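Local coordinates for devB protein (Vibrio cholerae O1 biovar eltor str. N16961, PDB 1Y89), which probably hydrolyses 6-phosphogluconolactone to 6-phosphogluconate in the pentose phosphate pathway, at residues P108-A120 with L160-V174. Numbering follows the deposited sequence.
Sequences PQAEAERFAQAMA and LSVVASHPESGQLRV. With PO4 (phosphate ion), chain C.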
ATOM      1  N   PRO A 108     -10.188  32.867  17.361  1.00 22.91           N
ATOM      2  CA  PRO A 108      -9.525  31.547  17.176  1.00 22.83           C
ATOM      3  C   PRO A 108      -9.492  30.627  18.374  1.00 22.23           C
ATOM      4  O   PRO A 108      -9.653  29.431  18.188  1.00 21.20           O
ATOM      5  CB  PRO A 108      -8.085  31.920  16.785  1.00 23.07           C
ATOM      6  CG  PRO A 108      -8.238  33.292  16.202  1.00 24.56           C
ATOM      7  CD  PRO A 108      -9.243  33.969  17.098  1.00 22.94           C
ATOM      8  N   GLN A 109      -9.253  31.150  19.585  1.00 21.44           N
ATOM      9  CA  GLN A 109      -9.158  30.260  20.749  1.00 21.71           C
ATOM     10  C   GLN A 109     -10.491  29.571  21.072  1.00 21.52           C
ATOM     11  O   GLN A 109     -10.525  28.355  21.293  1.00 19.55           O
ATOM     12  CB  GLN A 109      -8.620  31.001  21.975  1.00 22.54           C
ATOM     13  CG  GLN A 109      -8.377  30.076  23.184  1.00 26.77           C
ATOM     14  CD  GLN A 109      -7.469  28.881  22.851  1.00 31.23           C
ATOM     15  OE1 GLN A 109      -6.398  29.043  22.215  1.00 28.69           O
ATOM     16  NE2 GLN A 109      -7.884  27.672  23.310  1.00 30.05           N
ATOM     17  N   ALA A 110     -11.582  30.349  21.126  1.00 21.24           N
ATOM     18  CA  ALA A 110     -12.894  29.757  21.382  1.00 21.00           C
ATOM     19  C   ALA A 110     -13.290  28.855  20.211  1.00 21.24           C
ATOM     20  O   ALA A 110     -13.986  27.842  20.392  1.00 21.48           O
ATOM     21  CB  ALA A 110     -13.948  30.826  21.639  1.00 21.65           C
ATOM     22  N   GLU A 111     -12.820  29.188  19.010  1.00 21.10           N
ATOM     23  CA  GLU A 111     -13.052  28.304  17.874  1.00 20.64           C
ATOM     24  C   GLU A 111     -12.284  26.979  17.978  1.00 20.65           C
ATOM     25  O   GLU A 111     -12.866  25.918  17.731  1.00 21.64           O
ATOM     26  CB  GLU A 111     -12.835  29.025  16.527  1.00 20.55           C
ATOM     27  CG  GLU A 111     -12.911  28.088  15.308  1.00 20.04           C
ATOM     28  CD  GLU A 111     -14.208  27.271  15.199  1.00 21.63           C
ATOM     29  OE1 GLU A 111     -15.224  27.593  15.840  1.00 20.47           O
ATOM     30  OE2 GLU A 111     -14.219  26.288  14.443  1.00 22.72           O
ATOM     31  N   ALA A 112     -11.001  27.009  18.344  1.00 20.50           N
ATOM     32  CA  ALA A 112     -10.278  25.753  18.614  1.00 20.21           C
ATOM     33  C   ALA A 112     -11.039  24.869  19.624  1.00 20.37           C
ATOM     34  O   ALA A 112     -11.124  23.640  19.430  1.00 20.55           O
ATOM     35  CB  ALA A 112      -8.855  26.023  19.123  1.00 20.44           C
ATOM     36  N   GLU A 113     -11.557  25.474  20.709  1.00 20.71           N
ATOM     37  CA  GLU A 113     -12.333  24.715  21.702  1.00 20.88           C
ATOM     38  C   GLU A 113     -13.646  24.164  21.136  1.00 21.08           C
ATOM     39  O   GLU A 113     -13.996  23.023  21.416  1.00 20.87           O
ATOM     40  CB  GLU A 113     -12.602  25.550  22.957  1.00 21.67           C
ATOM     41  CG  GLU A 113     -11.301  25.966  23.626  1.00 24.43           C
ATOM     42  CD  GLU A 113     -11.472  26.948  24.776  1.00 31.62           C
ATOM     43  OE1 GLU A 113     -12.613  27.162  25.262  1.00 34.00           O
ATOM     44  OE2 GLU A 113     -10.435  27.490  25.198  1.00 31.40           O
ATOM     45  N   ARG A 114     -14.392  24.983  20.389  1.00 21.23           N
ATOM     46  CA  ARG A 114     -15.619  24.496  19.697  1.00 21.48           C
ATOM     47  C   ARG A 114     -15.323  23.312  18.768  1.00 20.99           C
ATOM     48  O   ARG A 114     -16.015  22.285  18.771  1.00 21.28           O
ATOM     49  CB  ARG A 114     -16.270  25.622  18.886  1.00 21.13           C
ATOM     50  CG  ARG A 114     -17.706  25.300  18.419  1.00 22.37           C
ATOM     51  CD  ARG A 114     -18.067  25.968  17.071  1.00 22.88           C
ATOM     52  NE  ARG A 114     -17.115  25.619  16.008  1.00 19.95           N
ATOM     53  CZ  ARG A 114     -17.121  24.453  15.353  1.00 23.36           C
ATOM     54  NH1 ARG A 114     -18.063  23.524  15.622  1.00 19.71           N
ATOM     55  NH2 ARG A 114     -16.196  24.216  14.426  1.00 22.63           N
ATOM     56  N   PHE A 115     -14.296  23.471  17.945  1.00 20.61           N
ATOM     57  CA  PHE A 115     -13.857  22.428  17.012  1.00 20.03           C
ATOM     58  C   PHE A 115     -13.536  21.136  17.778  1.00 20.23           C
ATOM     59  O   PHE A 115     -14.023  20.063  17.420  1.00 19.01           O
ATOM     60  CB  PHE A 115     -12.651  23.000  16.199  1.00 19.83           C
ATOM     61  CG  PHE A 115     -11.847  21.983  15.415  1.00 20.76           C
ATOM     62  CD1 PHE A 115     -12.459  21.075  14.548  1.00 20.14           C
ATOM     63  CD2 PHE A 115     -10.455  22.028  15.452  1.00 19.97           C
ATOM     64  CE1 PHE A 115     -11.669  20.180  13.788  1.00 21.89           C
ATOM     65  CE2 PHE A 115      -9.671  21.124  14.704  1.00 19.57           C
ATOM     66  CZ  PHE A 115     -10.288  20.210  13.876  1.00 19.19           C
ATOM     67  N   ALA A 116     -12.771  21.255  18.872  1.00 20.00           N
ATOM     68  CA  ALA A 116     -12.420  20.102  19.687  1.00 20.18           C
ATOM     69  C   ALA A 116     -13.670  19.370  20.219  1.00 20.97           C
ATOM     70  O   ALA A 116     -13.751  18.134  20.166  1.00 20.13           O
ATOM     71  CB  ALA A 116     -11.514  20.530  20.869  1.00 20.52           C
ATOM     72  N   GLN A 117     -14.626  20.140  20.746  1.00 21.23           N
ATOM     73  CA  GLN A 117     -15.818  19.551  21.375  1.00 22.46           C
ATOM     74  C   GLN A 117     -16.655  18.894  20.278  1.00 21.11           C
ATOM     75  O   GLN A 117     -17.220  17.833  20.501  1.00 20.48           O
ATOM     76  CB  GLN A 117     -16.671  20.614  22.074  1.00 22.98           C
ATOM     77  CG  GLN A 117     -15.991  21.355  23.215  1.00 30.56           C
ATOM     78  CD  GLN A 117     -15.529  20.434  24.361  1.00 39.46           C
ATOM     79  OE1 GLN A 117     -14.430  19.830  24.313  1.00 43.93           O
ATOM     80  NE2 GLN A 117     -16.339  20.366  25.412  1.00 42.46           N
ATOM     81  N   ALA A 118     -16.714  19.534  19.095  1.00 21.15           N
ATOM     82  CA  ALA A 118     -17.479  19.010  17.952  1.00 20.52           C
ATOM     83  C   ALA A 118     -16.935  17.625  17.510  1.00 21.19           C
ATOM     84  O   ALA A 118     -17.720  16.670  17.288  1.00 20.95           O
ATOM     85  CB  ALA A 118     -17.464  20.009  16.761  1.00 21.02           C
HETATM   86  N   MSE A 119     -15.610  17.499  17.429  1.00 20.84           N
HETATM   87  CA  MSE A 119     -14.992  16.200  17.071  1.00 22.66           C
HETATM   88  C   MSE A 119     -15.272  15.150  18.147  1.00 22.19           C
HETATM   89  O   MSE A 119     -15.684  14.024  17.817  1.00 22.01           O
HETATM   90  CB  MSE A 119     -13.484  16.329  16.857  1.00 21.46           C
HETATM   91  CG  MSE A 119     -13.102  17.090  15.599  1.00 22.93           C
HETATM   92 SE   MSE A 119     -11.135  16.956  15.447  1.00 29.92          SE
HETATM   93  CE  MSE A 119     -10.610  18.295  16.824  1.00 20.58           C
ATOM     94  N   ALA A 120     -15.069  15.526  19.425  1.00 21.53           N
ATOM     95  CA  ALA A 120     -15.284  14.610  20.538  1.00 21.53           C
ATOM     96  C   ALA A 120     -16.726  14.145  20.628  1.00 21.87           C
ATOM     97  O   ALA A 120     -16.989  13.006  21.082  1.00 21.12           O
ATOM     98  CB  ALA A 120     -14.857  15.257  21.890  1.00 21.67           C
ATOM     99  N   LEU A 160      -7.257  18.531  21.773  1.00 21.05           N
ATOM    100  CA  LEU A 160      -7.511  18.006  20.434  1.00 21.10           C
ATOM    101  C   LEU A 160      -7.215  19.010  19.331  1.00 20.52           C
ATOM    102  O   LEU A 160      -7.089  18.639  18.152  1.00 19.63           O
ATOM    103  CB  LEU A 160      -8.949  17.468  20.309  1.00 21.48           C
ATOM    104  CG  LEU A 160      -9.406  16.498  21.403  1.00 24.07           C
ATOM    105  CD1 LEU A 160     -10.869  16.121  21.193  1.00 24.16           C
ATOM    106  CD2 LEU A 160      -8.505  15.250  21.431  1.00 23.75           C
ATOM    107  N   SER A 161      -7.110  20.289  19.692  1.00 20.06           N
ATOM    108  CA  SER A 161      -6.845  21.320  18.672  1.00 19.97           C
ATOM    109  C   SER A 161      -6.000  22.377  19.335  1.00 20.77           C
ATOM    110  O   SER A 161      -5.868  22.396  20.569  1.00 19.85           O
ATOM    111  CB  SER A 161      -8.146  21.955  18.211  1.00 20.12           C
ATOM    112  OG  SER A 161      -8.778  22.547  19.354  1.00 20.20           O
ATOM    113  N   VAL A 162      -5.453  23.270  18.519  1.00 20.39           N
ATOM    114  CA  VAL A 162      -4.553  24.285  19.022  1.00 21.46           C
ATOM    115  C   VAL A 162      -4.617  25.477  18.083  1.00 20.99           C
ATOM    116  O   VAL A 162      -4.830  25.296  16.871  1.00 21.18           O
ATOM    117  CB  VAL A 162      -3.080  23.710  19.165  1.00 21.17           C
ATOM    118  CG1 VAL A 162      -2.478  23.276  17.795  1.00 21.27           C
ATOM    119  CG2 VAL A 162      -2.152  24.692  19.937  1.00 21.24           C
ATOM    120  N   VAL A 163      -4.416  26.687  18.622  1.00 20.60           N
ATOM    121  CA  VAL A 163      -4.199  27.851  17.763  1.00 20.93           C
ATOM    122  C   VAL A 163      -2.711  27.953  17.457  1.00 21.50           C
ATOM    123  O   VAL A 163      -1.895  27.893  18.371  1.00 21.87           O
ATOM    124  CB  VAL A 163      -4.737  29.176  18.388  1.00 21.35           C
ATOM    125  CG1 VAL A 163      -4.408  30.421  17.477  1.00 19.78           C
ATOM    126  CG2 VAL A 163      -6.243  29.058  18.642  1.00 20.13           C
ATOM    127  N   ALA A 164      -2.369  28.092  16.179  1.00 20.96           N
ATOM    128  CA  ALA A 164      -0.978  28.161  15.751  1.00 22.21           C
ATOM    129  C   ALA A 164      -0.761  29.421  14.910  1.00 22.89           C
ATOM    130  O   ALA A 164      -1.686  29.904  14.278  1.00 23.02           O
ATOM    131  CB  ALA A 164      -0.620  26.912  14.924  1.00 20.71           C
ATOM    132  N   SER A 165       0.444  29.982  14.913  1.00 23.12           N
ATOM    133  CA  SER A 165       0.685  31.102  13.988  1.00 24.30           C
ATOM    134  C   SER A 165       1.740  30.697  12.994  1.00 24.23           C
ATOM    135  O   SER A 165       2.730  30.034  13.350  1.00 24.18           O
ATOM    136  CB  SER A 165       1.036  32.391  14.719  1.00 24.61           C
ATOM    137  OG  SER A 165       2.329  32.299  15.225  1.00 30.83           O
ATOM    138  N   HIS A 166       1.492  31.015  11.729  1.00 23.57           N
ATOM    139  CA  HIS A 166       2.449  30.697  10.697  1.00 22.50           C
ATOM    140  C   HIS A 166       3.794  31.365  11.071  1.00 22.07           C
ATOM    141  O   HIS A 166       3.833  32.561  11.390  1.00 22.18           O
ATOM    142  CB  HIS A 166       1.963  31.187   9.341  1.00 22.31           C
ATOM    143  CG  HIS A 166       2.735  30.606   8.203  1.00 22.38           C
ATOM    144  ND1 HIS A 166       3.987  31.064   7.850  1.00 24.12           N
ATOM    145  CD2 HIS A 166       2.457  29.574   7.365  1.00 22.26           C
ATOM    146  CE1 HIS A 166       4.449  30.340   6.845  1.00 25.78           C
ATOM    147  NE2 HIS A 166       3.536  29.435   6.522  1.00 24.06           N
ATOM    148  N   PRO A 167       4.897  30.603  11.033  1.00 21.73           N
ATOM    149  CA  PRO A 167       6.171  31.154  11.476  1.00 22.03           C
ATOM    150  C   PRO A 167       6.703  32.284  10.590  1.00 22.14           C
ATOM    151  O   PRO A 167       7.514  33.092  11.056  1.00 22.33           O
ATOM    152  CB  PRO A 167       7.132  29.963  11.435  1.00 22.47           C
ATOM    153  CG  PRO A 167       6.308  28.781  11.059  1.00 24.18           C
ATOM    154  CD  PRO A 167       4.984  29.193  10.612  1.00 21.84           C
ATOM    155  N   GLU A 168       6.254  32.344   9.340  1.00 20.20           N
ATOM    156  CA  GLU A 168       6.716  33.402   8.439  1.00 20.80           C
ATOM    157  C   GLU A 168       5.854  34.670   8.483  1.00 20.66           C
ATOM    158  O   GLU A 168       6.379  35.794   8.564  1.00 20.32           O
ATOM    159  CB  GLU A 168       6.822  32.872   7.004  1.00 20.29           C
ATOM    160  CG  GLU A 168       7.565  33.858   6.019  1.00 21.16           C
ATOM    161  CD  GLU A 168       9.103  33.848   6.182  1.00 22.85           C
ATOM    162  OE1 GLU A 168       9.612  33.039   6.981  1.00 23.06           O
ATOM    163  OE2 GLU A 168       9.804  34.627   5.483  1.00 21.44           O
ATOM    164  N   SER A 169       4.532  34.489   8.429  1.00 20.93           N
ATOM    165  CA  SER A 169       3.598  35.622   8.280  1.00 21.29           C
ATOM    166  C   SER A 169       2.869  35.984   9.570  1.00 21.81           C
ATOM    167  O   SER A 169       2.349  37.089   9.708  1.00 22.07           O
ATOM    168  CB  SER A 169       2.551  35.275   7.212  1.00 20.73           C
ATOM    169  OG  SER A 169       1.751  34.197   7.710  1.00 19.75           O
ATOM    170  N   GLY A 170       2.830  35.062  10.528  1.00 21.91           N
ATOM    171  CA  GLY A 170       2.081  35.280  11.745  1.00 21.35           C
ATOM    172  C   GLY A 170       0.601  35.001  11.559  1.00 21.62           C
ATOM    173  O   GLY A 170      -0.184  35.145  12.490  1.00 22.03           O
ATOM    174  N   GLN A 171       0.216  34.557  10.370  1.00 21.58           N
ATOM    175  CA  GLN A 171      -1.180  34.262  10.096  1.00 21.43           C
ATOM    176  C   GLN A 171      -1.642  33.182  11.073  1.00 20.70           C
ATOM    177  O   GLN A 171      -0.976  32.153  11.233  1.00 20.31           O
ATOM    178  CB  GLN A 171      -1.337  33.742   8.666  1.00 21.40           C
ATOM    179  CG  GLN A 171      -2.796  33.351   8.314  1.00 22.99           C
ATOM    180  CD  GLN A 171      -2.854  32.496   7.072  1.00 25.07           C
ATOM    181  OE1 GLN A 171      -2.205  31.434   6.983  1.00 26.64           O
ATOM    182  NE2 GLN A 171      -3.580  32.985   6.068  1.00 24.50           N
ATOM    183  N   LEU A 172      -2.784  33.412  11.719  1.00 20.41           N
ATOM    184  CA  LEU A 172      -3.344  32.443  12.665  1.00 19.97           C
ATOM    185  C   LEU A 172      -4.070  31.297  11.990  1.00 19.95           C
ATOM    186  O   LEU A 172      -4.752  31.506  10.983  1.00 19.35           O
ATOM    187  CB  LEU A 172      -4.299  33.144  13.642  1.00 20.98           C
ATOM    188  CG  LEU A 172      -3.607  34.179  14.537  1.00 21.12           C
ATOM    189  CD1 LEU A 172      -4.657  34.887  15.353  1.00 23.97           C
ATOM    190  CD2 LEU A 172      -2.518  33.520  15.423  1.00 23.64           C
ATOM    191  N   ARG A 173      -3.901  30.088  12.545  1.00 20.05           N
ATOM    192  CA  ARG A 173      -4.629  28.887  12.111  1.00 19.58           C
ATOM    193  C   ARG A 173      -5.177  28.164  13.323  1.00 20.23           C
ATOM    194  O   ARG A 173      -4.585  28.236  14.410  1.00 20.17           O
ATOM    195  CB  ARG A 173      -3.664  27.889  11.441  1.00 19.23           C
ATOM    196  CG  ARG A 173      -3.249  28.294   9.996  1.00 20.38           C
ATOM    197  CD  ARG A 173      -1.871  28.874   9.972  1.00 22.04           C
ATOM    198  NE  ARG A 173      -1.535  29.252   8.597  1.00 21.81           N
ATOM    199  CZ  ARG A 173      -1.050  28.416   7.668  1.00 24.17           C
ATOM    200  NH1 ARG A 173      -0.791  27.151   7.966  1.00 21.43           N
ATOM    201  NH2 ARG A 173      -0.801  28.859   6.440  1.00 22.75           N
ATOM    202  N   VAL A 174      -6.256  27.413  13.116  1.00 19.99           N
ATOM    203  CA  VAL A 174      -6.721  26.402  14.087  1.00 20.85           C
ATOM    204  C   VAL A 174      -6.282  25.052  13.521  1.00 21.23           C
ATOM    205  O   VAL A 174      -6.489  24.784  12.336  1.00 20.88           O
ATOM    206  CB  VAL A 174      -8.254  26.462  14.265  1.00 20.38           C
ATOM    207  CG1 VAL A 174      -8.760  25.265  15.105  1.00 20.77           C
ATOM    208  CG2 VAL A 174      -8.638  27.808  14.896  1.00 20.37           C
TER
HETATM  209  P   PO4 C 239       0.383  25.727   4.578  1.00 27.01           P
HETATM  210  O1  PO4 C 239       0.372  25.289   6.034  1.00 31.39           O
HETATM  211  O2  PO4 C 239       1.610  25.193   3.947  1.00 31.55           O
HETATM  212  O3  PO4 C 239      -0.867  25.162   4.001  1.00 31.51           O
HETATM  213  O4  PO4 C 239       0.405  27.208   4.549  1.00 30.98           O
HETATM  214  O   HOH W   1      -4.525  27.213  21.421  1.00 23.83           O
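Helix 108-120 packs against the hairpin of strands 161-165 and 172-174, running nearly antiparallel to the first (157°, axes 7.5 Å apart at closest) and almost parallel to the second. The approach is closest where side chains are small: Ala112 and Ala116 turn their methyls toward Ser161 and Leu160, a textbook case of alanines letting a helix settle close to a sheet. The one direct hydrogen bond between helix and hairpin runs from Ser161 OG to Ala112 O (2.6 Å). Its donor stands above the carbonyl plane, 54° out of it, while Ala116 N reaches the same oxygen from the opposite face, so the helical bond is kept and the buried hydroxyl is satisfied. A chi1 of 60°, setting OG between the backbone N and carbonyl carbon of Ser161, aims it there.

Apolar contacts flank this bond. Phe115 CD2 meets Ser161 CB (3.6 Å) and Val174 CG1, and the CE methyl of Met119, a selenomethionine, sits over the centre of the Phe115 ring, 3.5 Å above its plane, while also touching Leu160 CB. At the N-terminal end, Pro108 CB lies against both methyls of Val163, and Pro108 CG meets Leu172 CD1 at 4.0 Å, the two side chains crossing at about a right angle. Gln109 bends at chi2, bringing OE1 to a water that bridges to Val163 N.

On the hairpin's other side, Arg173 binds a phosphate ion, probably from the crystallisation liquor, together with His144 and Arg70; Gln171 OE1 accepts from Arg173 NE and NH2. Strand 161-165 is the sheet's outermost strand within the chain, strand 172-176 joins it to strand 62-70, and the helix covers this margin, with Met119 reaching Trp65 of strand 62-70 and Pro130 of strand 129-130.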